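Cytochrome P450 reductase (Amycolatopsis methanolica 239, PDB 5OGX) transfers electrons from NADH through FAD and a [2Fe-2S] cluster to the cytochrome P450 GcoA, which O-demethylates guaiacol and other lignin-derived aromatics. Local coordinates at residues I113-T117 against R245-Y251; Q148-A152 against E162-R166. All blocks are in the same frame, centred on the assembly; numbering follows the deposited sequence.

Contact 1: I113-T117 against R245-Y251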
loop_
_atom_site.group_PDB
_atom_site.type_symbol
_atom_site.label_atom_id
_atom_site.label_comp_id
_atom_site.label_asym_id
_atom_site.label_seq_id
_atom_site.Cartn_x
_atom_site.Cartn_y
_atom_site.Cartn_z
ATOM N N ILE A 113 0.946 -5.615 -20.070
ATOM C CA ILE A 113 -0.133 -6.554 -19.781
ATOM C C ILE A 113 -1.516 -5.996 -20.086
ATOM O O ILE A 113 -2.475 -6.783 -20.169
ATOM C CB ILE A 113 -0.070 -7.060 -18.321
ATOM C CG1 ILE A 113 -0.241 -5.914 -17.311
ATOM C CG2 ILE A 113 1.234 -7.807 -18.074
ATOM C CD1 ILE A 113 -0.264 -6.405 -15.869
ATOM N N ALA A 114 -1.657 -4.690 -20.268
ATOM C CA ALA A 114 -2.941 -4.059 -20.554
ATOM C C ALA A 114 -2.658 -2.618 -20.957
ATOM O O ALA A 114 -1.520 -2.149 -20.872
ATOM C CB ALA A 114 -3.892 -4.128 -19.351
ATOM N N ARG A 115 -3.703 -1.922 -21.402
ATOM C CA ARG A 115 -3.554 -0.520 -21.770
ATOM C C ARG A 115 -2.868 0.256 -20.653
ATOM O O ARG A 115 -3.335 0.261 -19.509
ATOM C CB ARG A 115 -4.910 0.110 -22.079
ATOM C CG ARG A 115 -4.813 1.597 -22.408
ATOM C CD ARG A 115 -6.102 2.105 -23.034
ATOM N NE ARG A 115 -7.238 1.973 -22.124
ATOM C CZ ARG A 115 -8.495 2.247 -22.463
ATOM N NH1 ARG A 115 -9.473 2.105 -21.581
ATOM N NH2 ARG A 115 -8.768 2.666 -23.689
ATOM N N ASP A 116 -1.738 0.882 -20.992
ATOM C CA ASP A 116 -0.960 1.703 -20.060
ATOM C C ASP A 116 -0.579 0.950 -18.787
ATOM O O ASP A 116 -0.417 1.564 -17.734
ATOM C CB ASP A 116 -1.710 2.984 -19.684
ATOM C CG ASP A 116 -1.775 3.978 -20.822
ATOM O OD1 ASP A 116 -0.899 3.932 -21.708
ATOM O OD2 ASP A 116 -2.708 4.806 -20.822
ATOM N N THR A 117 -0.416 -0.370 -18.858
ATOM C CA THR A 117 -0.168 -1.169 -17.663
ATOM C C THR A 117 0.983 -2.128 -17.911
ATOM O O THR A 117 1.013 -2.816 -18.937
ATOM C CB THR A 117 -1.421 -1.955 -17.243
ATOM O OG1 THR A 117 -2.537 -1.064 -17.140
ATOM C CG2 THR A 117 -1.191 -2.616 -15.897
ATOM N N ARG A 245 -11.334 2.124 -16.725
ATOM C CA ARG A 245 -12.065 2.902 -17.717
ATOM C C ARG A 245 -12.754 2.002 -18.739
ATOM O O ARG A 245 -13.898 2.262 -19.131
ATOM C CB ARG A 245 -11.114 3.876 -18.410
ATOM C CG ARG A 245 -10.855 5.141 -17.609
ATOM C CD ARG A 245 -9.892 6.071 -18.337
ATOM N NE ARG A 245 -8.635 5.401 -18.663
ATOM C CZ ARG A 245 -8.197 5.181 -19.899
ATOM N NH1 ARG A 245 -8.912 5.578 -20.946
ATOM N NH2 ARG A 245 -7.041 4.562 -20.090
ATOM N N GLY A 246 -12.066 0.961 -19.206
ATOM C CA GLY A 246 -12.610 0.116 -20.257
ATOM C C GLY A 246 -11.970 -1.253 -20.222
ATOM O O GLY A 246 -11.025 -1.501 -19.469
ATOM N N ALA A 247 -12.485 -2.145 -21.082
ATOM C CA ALA A 247 -11.995 -3.520 -21.084
ATOM C C ALA A 247 -10.513 -3.588 -21.420
ATOM O O ALA A 247 -9.813 -4.503 -20.964
ATOM C CB ALA A 247 -12.803 -4.372 -22.064
ATOM N N ALA A 248 -10.008 -2.616 -22.185
ATOM C CA ALA A 248 -8.599 -2.616 -22.552
ATOM C C ALA A 248 -7.684 -2.481 -21.345
ATOM O O ALA A 248 -6.491 -2.807 -21.441
ATOM C CB ALA A 248 -8.322 -1.488 -23.549
ATOM N N ASP A 249 -8.213 -2.001 -20.215
ATOM C CA ASP A 249 -7.453 -1.833 -18.983
ATOM C C ASP A 249 -7.396 -3.092 -18.125
ATOM O O ASP A 249 -6.674 -3.108 -17.121
ATOM C CB ASP A 249 -8.061 -0.707 -18.143
ATOM C CG ASP A 249 -8.102 0.620 -18.875
ATOM O OD1 ASP A 249 -7.053 1.041 -19.398
ATOM O OD2 ASP A 249 -9.182 1.248 -18.907
ATOM N N LEU A 250 -8.151 -4.131 -18.468
ATOM C CA LEU A 250 -8.242 -5.295 -17.600
ATOM C C LEU A 250 -7.060 -6.219 -17.840
ATOM O O LEU A 250 -6.492 -6.262 -18.941
ATOM C CB LEU A 250 -9.559 -6.049 -17.833
ATOM C CG LEU A 250 -10.856 -5.268 -17.595
ATOM C CD1 LEU A 250 -12.048 -6.016 -18.169
ATOM C CD2 LEU A 250 -11.024 -5.014 -16.085
ATOM N N TYR A 251 -6.677 -6.956 -16.799
ATOM C CA TYR A 251 -5.564 -7.883 -16.932
ATOM C C TYR A 251 -5.712 -9.035 -15.949
ATOM O O TYR A 251 -6.513 -8.987 -15.011
ATOM C CB TYR A 251 -4.203 -7.179 -16.743
ATOM C CG TYR A 251 -3.980 -6.500 -15.410
ATOM C CD1 TYR A 251 -4.341 -5.166 -15.223
ATOM C CD2 TYR A 251 -3.371 -7.172 -14.349
ATOM C CE1 TYR A 251 -4.128 -4.526 -14.019
ATOM C CE2 TYR A 251 -3.148 -6.530 -13.127
ATOM C CZ TYR A 251 -3.535 -5.206 -12.975
ATOM O OH TYR A 251 -3.313 -4.561 -11.782
HETATM O O HOH W 1 -4.983 -7.508 -20.762
HETATM O O HOH W 2 -4.918 -1.439 -15.810
#

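Contact 2: Q148-A152 against E162-R166. With FAD (flavin-adenine dinucleotide), chain B.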
loop_
_atom_site.group_PDB
_atom_site.type_symbol
_atom_site.label_atom_id
_atom_site.label_comp_id
_atom_site.label_asym_id
_atom_site.label_seq_id
_atom_site.Cartn_x
_atom_site.Cartn_y
_atom_site.Cartn_z
ATOM N N GLN A 148 6.431 4.743 -4.750
ATOM C CA GLN A 148 5.937 3.545 -4.084
ATOM C C GLN A 148 5.225 2.641 -5.079
ATOM O O GLN A 148 4.414 3.120 -5.878
ATOM C CB GLN A 148 4.939 3.944 -2.998
ATOM C CG GLN A 148 5.438 5.029 -2.038
ATOM C CD GLN A 148 5.157 6.483 -2.478
ATOM O OE1 GLN A 148 4.969 6.793 -3.660
ATOM N NE2 GLN A 148 5.142 7.381 -1.500
ATOM N N TYR A 149 5.443 1.330 -4.955
ATOM C CA TYR A 149 4.718 0.346 -5.764
ATOM C C TYR A 149 4.327 -0.816 -4.868
ATOM O O TYR A 149 5.177 -1.409 -4.195
ATOM C CB TYR A 149 5.550 -0.117 -6.978
ATOM C CG TYR A 149 5.704 1.058 -7.900
ATOM C CD1 TYR A 149 4.630 1.509 -8.650
ATOM C CD2 TYR A 149 6.864 1.815 -7.897
ATOM C CE1 TYR A 149 4.734 2.652 -9.446
ATOM C CE2 TYR A 149 6.979 2.954 -8.684
ATOM C CZ TYR A 149 5.912 3.374 -9.437
ATOM O OH TYR A 149 6.027 4.517 -10.196
ATOM N N SER A 150 3.031 -1.112 -4.843
ATOM C CA SER A 150 2.504 -2.187 -4.011
ATOM C C SER A 150 2.958 -3.550 -4.514
ATOM O O SER A 150 3.078 -3.779 -5.721
ATOM C CB SER A 150 0.975 -2.159 -4.031
ATOM O OG SER A 150 0.472 -0.938 -3.546
ATOM N N LEU A 151 3.162 -4.472 -3.570
ATOM C CA LEU A 151 3.445 -5.859 -3.916
ATOM C C LEU A 151 2.146 -6.585 -4.221
ATOM O O LEU A 151 1.178 -6.487 -3.462
ATOM C CB LEU A 151 4.188 -6.557 -2.772
ATOM C CG LEU A 151 5.561 -5.968 -2.413
ATOM C CD1 LEU A 151 6.162 -6.761 -1.269
ATOM C CD2 LEU A 151 6.504 -6.003 -3.623
ATOM N N ALA A 152 2.125 -7.317 -5.332
ATOM C CA ALA A 152 1.036 -8.256 -5.585
ATOM C C ALA A 152 1.280 -9.604 -4.921
ATOM O O ALA A 152 0.406 -10.488 -4.975
ATOM C CB ALA A 152 0.849 -8.445 -7.103
ATOM N N GLU A 162 6.482 -8.693 -7.395
ATOM C CA GLU A 162 5.584 -8.449 -8.523
ATOM C C GLU A 162 4.918 -7.092 -8.348
ATOM O O GLU A 162 4.172 -6.890 -7.383
ATOM C CB GLU A 162 4.519 -9.544 -8.641
ATOM C CG GLU A 162 3.535 -9.293 -9.776
ATOM C CD GLU A 162 2.422 -10.328 -9.827
ATOM O OE1 GLU A 162 2.462 -11.259 -9.011
ATOM O OE2 GLU A 162 1.518 -10.195 -10.677
ATOM N N LEU A 163 5.151 -6.185 -9.302
ATOM C CA LEU A 163 4.552 -4.854 -9.301
ATOM C C LEU A 163 3.632 -4.708 -10.506
ATOM O O LEU A 163 3.908 -5.252 -11.583
ATOM C CB LEU A 163 5.636 -3.750 -9.354
ATOM C CG LEU A 163 6.845 -3.949 -8.445
ATOM C CD1 LEU A 163 7.878 -2.833 -8.668
ATOM C CD2 LEU A 163 6.400 -3.971 -6.999
ATOM N N HIS A 164 2.542 -3.957 -10.325
ATOM C CA HIS A 164 1.649 -3.568 -11.419
ATOM C C HIS A 164 1.708 -2.056 -11.543
ATOM O O HIS A 164 1.286 -1.348 -10.628
ATOM C CB HIS A 164 0.198 -4.001 -11.162
ATOM C CG HIS A 164 0.034 -5.465 -10.902
ATOM N ND1 HIS A 164 -1.164 -6.010 -10.497
ATOM C CD2 HIS A 164 0.911 -6.497 -10.990
ATOM C CE1 HIS A 164 -1.022 -7.316 -10.346
ATOM N NE2 HIS A 164 0.226 -7.638 -10.642
ATOM N N VAL A 165 2.212 -1.564 -12.670
ATOM C CA VAL A 165 2.528 -0.150 -12.835
ATOM C C VAL A 165 1.615 0.458 -13.889
ATOM O O VAL A 165 1.569 -0.020 -15.026
ATOM C CB VAL A 165 4.001 0.036 -13.232
ATOM C CG1 VAL A 165 4.352 1.524 -13.267
ATOM C CG2 VAL A 165 4.900 -0.717 -12.258
ATOM N N ARG A 166 0.931 1.536 -13.527
ATOM C CA ARG A 166 0.119 2.291 -14.475
ATOM C C ARG A 166 0.907 3.487 -15.002
ATOM O O ARG A 166 1.498 4.244 -14.219
ATOM C CB ARG A 166 -1.179 2.758 -13.818
ATOM C CG ARG A 166 -2.029 3.623 -14.723
ATOM C CD ARG A 166 -3.092 2.818 -15.449
ATOM N NE ARG A 166 -3.907 3.678 -16.304
ATOM C CZ ARG A 166 -4.873 4.479 -15.862
ATOM N NH1 ARG A 166 -5.555 5.229 -16.719
ATOM N NH2 ARG A 166 -5.162 4.527 -14.566
HETATM P PA FAD B . 4.902 12.045 -11.399
HETATM O O1A FAD B . 6.099 12.581 -12.145
HETATM O O2A FAD B . 5.046 12.078 -9.897
HETATM O O5B FAD B . 3.540 12.886 -11.798
HETATM C C5B FAD B . 3.453 13.496 -13.066
HETATM C C4B FAD B . 2.221 14.447 -13.040
HETATM O O4B FAD B . 1.124 13.740 -13.048
HETATM C C3B FAD B . 2.193 15.245 -11.726
HETATM O O3B FAD B . 1.715 16.490 -11.976
HETATM C C2B FAD B . 1.243 14.431 -10.814
HETATM O O2B FAD B . 0.643 15.284 -9.744
HETATM C C1B FAD B . 0.356 13.943 -11.641
HETATM N N9A FAD B . -0.060 12.616 -11.269
HETATM C C8A FAD B . 0.591 11.773 -10.456
HETATM N N7A FAD B . -0.113 10.635 -10.397
HETATM C C5A FAD B . -1.191 10.778 -11.190
HETATM C C6A FAD B . -2.223 9.920 -11.485
HETATM N N6A FAD B . -2.645 8.574 -11.142
HETATM N N1A FAD B . -3.186 10.299 -12.315
HETATM C C2A FAD B . -3.155 11.537 -12.870
HETATM N N3A FAD B . -2.139 12.390 -12.585
HETATM C C4A FAD B . -1.158 11.996 -11.738
HETATM N N1 FAD B . 1.235 3.306 -8.741
HETATM C C2 FAD B . 1.099 2.113 -9.568
HETATM O O2 FAD B . 1.023 2.210 -10.747
HETATM N N3 FAD B . 1.081 0.790 -8.927
HETATM C C4 FAD B . 1.166 0.610 -7.511
HETATM O O4 FAD B . 1.131 -0.473 -7.028
HETATM C C4X FAD B . 1.278 1.851 -6.685
HETATM N N5 FAD B . 1.394 1.710 -5.266
HETATM C C5X FAD B . 1.489 2.933 -4.473
HETATM C C6 FAD B . 1.538 2.800 -3.082
HETATM C C7 FAD B . 1.632 3.979 -2.339
HETATM C C7M FAD B . 1.696 3.648 -0.848
HETATM C C8 FAD B . 1.675 5.228 -2.955
HETATM C C8M FAD B . 1.790 6.456 -2.060
HETATM C C9 FAD B . 1.615 5.355 -4.339
HETATM C C9A FAD B . 1.513 4.198 -5.085
HETATM N N10 FAD B . 1.451 4.344 -6.549
HETATM C C10 FAD B . 1.316 3.152 -7.317
HETATM C "C1'" FAD B . 1.558 5.663 -7.197
HETATM C "C2'" FAD B . 3.086 5.692 -7.629
HETATM O "O2'" FAD B . 3.996 5.656 -6.538
HETATM C "C3'" FAD B . 3.482 6.920 -8.479
HETATM O "O3'" FAD B . 2.984 8.063 -7.845
HETATM C "C4'" FAD B . 2.904 6.831 -9.904
HETATM O "O4'" FAD B . 3.450 5.726 -10.572
HETATM C "C5'" FAD B . 3.221 8.107 -10.713
HETATM O "O5'" FAD B . 4.588 8.434 -10.549
HETATM P P FAD B . 5.373 9.215 -11.759
HETATM O O1P FAD B . 6.753 9.548 -11.261
HETATM O O2P FAD B . 5.296 8.436 -13.051
HETATM O O3P FAD B . 4.497 10.580 -11.990
HETATM O O HOH W 3 2.645 -2.589 -7.989
#

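Contact 1: I113-T117 against R245-Y251
R115 reaches across to D249 and grips it side-on. NE donates to OD1 of D249 at 2.9 Å, and NH1 of R115 donates to OD2 of D249 at 2.8 Å. Both oxygens lie in the guanidinium plane, yet they are met from above the carboxylate plane, the two planes being 43° apart. The R115 chain is extended until it bends at chi3 (62°), which turns the guanidinium side-on to D249. A248 CB sits over the centre of one guanidinium face. R245 lies over the opposite face, its plane 26° from that of R115, with NH2 of R245 3.3 Å from NE of R115. R245 also faces D249, by charge alone, with no N-H directed at the carboxylate. E275 forms a second salt bridge with R115. D249 OD2 also accepts from the backbone N of G246. Without the R115 guanidinium, as with an alanine here, D249 would probably lose its two-pronged partner and a gap would open between R245 and A248. The R115 backbone N donates to A248 O at 2.9 Å, in the type II turn A114-T117.

Y251 carries the apolar end. CD1 of I113 lies over one ring face in a CH-pi contact, 3.9 Å from the Y251 centroid. CG2 of T117 packs against CE1 of the same ring, and the Y251 hydroxyl bonds to H164. One water joins I113 O to L250 O; another joins T117 OG1 to D249 O. A charged end, where D249 and the outside residue E275 probably offset the two arginines, thus meets an apolar end beside an FAD-binding histidine.

Contact 2: Q148-A152 against E162-R166
A152 N donates to E162 O at 2.9 Å, the one direct hydrogen bond between the two segments, from the loop just past strand 146-150 to strand 160-166. The apolar contacts centre on L163, whose CD2 packs on Y149 CB and on L151 CD2, both at 3.9 Å. V165 CG1 meets Y149 CE1. Separately, the A152 methyl is set against the E162 carboxylate carbon and H164 NE2.

Within 162-166, H164 NE2 donates to E162 OE2 at 2.9 Å. The oxygen lies in the ring plane, but the donor stands above the carboxylate plane. R255 and R119 also form salt bridges with E162 OE2. The H164 ND1 is bound by Y251, outside these segments, so the imidazole is held at both nitrogens.

A water accepts from H164 N and lies close to S150 O and FAD O4. Y149 OH bonds to FAD O4', and Q148 O accepts from FAD O2'.

R147-Q148-Y149-S150 is the RxYS flavin-binding motif of the ferredoxin reductase family. Its S150 N donates to flavin O4. Where the barrel closes, strand 160-166 takes the pyrimidine edge: H164 O accepts from FAD N3 at 2.7 Å, and R166 N donates to FAD O2 at 2.9 Å.

In the fold
The chain first builds the 2Fe-2S domain, then enters the antiparallel FAD sheet. Strand 101-114 runs into the type II turn A114-T117, which links it to strand 117-124 and opens contact 1. Contact 2 follows: segment 148-152 covers the end of strand 146-150 and the loop after it, and nine residues, the last two already strand, bring 162-166 back against it. Strand 238-244 of the parallel NAD-binding sheet then delivers 245-251, which closes contact 1. Contact 2 therefore lies entirely within the long loop of contact 1; the two do not cross. Contact 1 ties the FAD domain to the NAD domain. The contacts meet where R245 lies beside R166 and T117 CG2 packs against V165 O.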